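Local structure of putative nucleolar GTP-binding protein 1 (Plasmodium falciparum, 2QU8) at residues I97-T100 against T101-L105. The protein binds GDP and is probably a GTPase of the nucleolar GTP-binding protein 1 (NOG1) family, although its function in the parasite is not established. Numbering follows the deposited sequence.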
ATOM      1  N   ILE A  97      -5.309  21.185   3.448  1.00 36.02           N
ATOM      2  CA  ILE A  97      -5.800  20.624   2.177  1.00 35.84           C
ATOM      3  C   ILE A  97      -5.114  19.307   1.776  1.00 35.59           C
ATOM      4  O   ILE A  97      -5.786  18.369   1.333  1.00 35.25           O
ATOM      5  CB  ILE A  97      -5.688  21.639   0.990  1.00 36.31           C
ATOM      6  CG1 ILE A  97      -6.348  22.990   1.314  1.00 36.95           C
ATOM      7  CG2 ILE A  97      -6.247  21.039  -0.311  1.00 36.63           C
ATOM      8  CD1 ILE A  97      -7.784  22.924   1.815  1.00 39.11           C
ATOM      9  N   GLU A  98      -3.789  19.244   1.924  1.00 35.01           N
ATOM     10  CA  GLU A  98      -3.036  18.010   1.664  1.00 35.05           C
ATOM     11  C   GLU A  98      -3.489  16.889   2.591  1.00 34.16           C
ATOM     12  O   GLU A  98      -3.724  15.763   2.144  1.00 33.69           O
ATOM     13  CB  GLU A  98      -1.525  18.244   1.809  1.00 35.01           C
ATOM     14  CG  GLU A  98      -0.872  18.888   0.584  1.00 36.09           C
ATOM     15  CD  GLU A  98       0.594  19.255   0.808  1.00 36.72           C
ATOM     16  OE1 GLU A  98       0.949  19.702   1.922  1.00 38.41           O
ATOM     17  OE2 GLU A  98       1.395  19.108  -0.144  1.00 40.12           O
ATOM     18  N   MET A  99      -3.616  17.208   3.881  1.00 33.77           N
ATOM     19  CA  MET A  99      -4.084  16.241   4.869  1.00 33.27           C
ATOM     20  C   MET A  99      -5.459  15.676   4.563  1.00 33.09           C
ATOM     21  O   MET A  99      -5.672  14.483   4.753  1.00 32.91           O
ATOM     22  CB  MET A  99      -4.067  16.808   6.292  1.00 33.33           C
ATOM     23  CG  MET A  99      -2.795  16.539   7.072  1.00 32.74           C
ATOM     24  SD  MET A  99      -1.880  15.010   6.767  1.00 32.47           S
ATOM     25  CE  MET A  99      -3.000  13.719   7.294  1.00 33.65           C
ATOM     26  N   THR A 100      -6.372  16.526   4.081  1.00 33.33           N
ATOM     27  CA  THR A 100      -7.739  16.115   3.726  1.00 33.50           C
ATOM     28  C   THR A 100      -7.710  15.159   2.548  1.00 33.41           C
ATOM     29  O   THR A 100      -8.476  14.186   2.501  1.00 33.04           O
ATOM     30  CB  THR A 100      -8.654  17.317   3.366  1.00 33.78           C
ATOM     31  OG1 THR A 100      -8.254  17.871   2.104  1.00 35.92           O
ATOM     32  CG2 THR A 100      -8.592  18.396   4.431  1.00 33.63           C
ATOM     33  N   THR A 101      -6.816  15.445   1.597  1.00 33.36           N
ATOM     34  CA  THR A 101      -6.569  14.563   0.460  1.00 32.94           C
ATOM     35  C   THR A 101      -6.031  13.214   0.943  1.00 32.42           C
ATOM     36  O   THR A 101      -6.548  12.164   0.564  1.00 32.55           O
ATOM     37  CB  THR A 101      -5.596  15.213  -0.568  1.00 33.21           C
ATOM     38  OG1 THR A 101      -6.033  16.543  -0.883  1.00 34.52           O
ATOM     39  CG2 THR A 101      -5.551  14.407  -1.845  1.00 33.65           C
ATOM     40  N   ILE A 102      -5.012  13.249   1.799  1.00 31.96           N
ATOM     41  CA  ILE A 102      -4.438  12.034   2.369  1.00 31.86           C
ATOM     42  C   ILE A 102      -5.495  11.232   3.133  1.00 32.10           C
ATOM     43  O   ILE A 102      -5.633  10.018   2.938  1.00 32.14           O
ATOM     44  CB  ILE A 102      -3.224  12.349   3.289  1.00 31.98           C
ATOM     45  CG1 ILE A 102      -2.023  12.800   2.451  1.00 31.36           C
ATOM     46  CG2 ILE A 102      -2.838  11.137   4.138  1.00 30.66           C
ATOM     47  CD1 ILE A 102      -0.987  13.579   3.237  1.00 30.77           C
ATOM     48  N   THR A 103      -6.229  11.926   3.999  1.00 32.07           N
ATOM     49  CA  THR A 103      -7.288  11.311   4.787  1.00 32.51           C
ATOM     50  C   THR A 103      -8.409  10.744   3.902  1.00 32.37           C
ATOM     51  O   THR A 103      -8.895   9.648   4.159  1.00 32.50           O
ATOM     52  CB  THR A 103      -7.842  12.300   5.836  1.00 32.44           C
ATOM     53  OG1 THR A 103      -6.749  12.853   6.584  1.00 33.08           O
ATOM     54  CG2 THR A 103      -8.781  11.594   6.789  1.00 32.49           C
ATOM     55  N   ALA A 104      -8.782  11.468   2.845  1.00 32.90           N
ATOM     56  CA  ALA A 104      -9.809  10.989   1.903  1.00 33.54           C
ATOM     57  C   ALA A 104      -9.427   9.652   1.249  1.00 34.10           C
ATOM     58  O   ALA A 104     -10.272   8.773   1.085  1.00 33.87           O
ATOM     59  CB  ALA A 104     -10.111  12.042   0.846  1.00 33.36           C
ATOM     60  N   LEU A 105      -8.147   9.513   0.901  1.00 34.92           N
ATOM     61  CA  LEU A 105      -7.595   8.275   0.352  1.00 35.67           C
ATOM     62  C   LEU A 105      -7.606   7.121   1.344  1.00 35.79           C
ATOM     63  O   LEU A 105      -7.850   5.972   0.975  1.00 36.02           O
ATOM     64  CB  LEU A 105      -6.164   8.517  -0.127  1.00 36.03           C
ATOM     65  CG  LEU A 105      -6.043   8.906  -1.597  1.00 37.54           C
ATOM     66  CD1 LEU A 105      -4.726   9.591  -1.852  1.00 39.05           C
ATOM     67  CD2 LEU A 105      -6.199   7.659  -2.482  1.00 38.66           C
TER
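Thr101 turns its hydroxyl back onto the preceding helical turn, where OG1 donates to Ile97 O at 2.9 Å beside the regular backbone bond from Thr101 N to the same oxygen. With chi1 at -50°, OG1 stands beside its own backbone N and anti to the carbonyl carbon, which directs the hydroxyl to the acceptor already used by the amide. A third donor arrives from Thr100, whose OG1 lies 2.6 Å from Ile97 O, reached from a different rotamer, chi1 71°. Three bonds thus grip one carbonyl oxygen, and each donor is tilted out of the carbonyl plane.

Thr103 repeats the Thr101 conformation two residues on. Its N and OG1 both bond to Met99 O, from opposite faces of the carbonyl plane, with OG1 at 2.7 Å and well above that plane. By contrast, Glu98 O receives Ile102 N in its plane, through a nearly straight bond with an N-H...O angle of 166°.

Apolar contact is slight: the folded Met99 chain brings SD to 3.9 Å from Ile102 CD1, and CE lies near Ile102 CG2 and the Thr103 hydroxyl. Buried Thr101 packs on Tyr59 and Leu86, and Ile102 on Phe91, joining this face of the helix to nearby loops. Threonine hydroxyls that bond back to the carbonyl three or four residues earlier, beside the i to i-4 backbone bonds, are a common feature of alpha-helices, here the short helix 96-106 that leads into strand 110-117 of the GTPase fold.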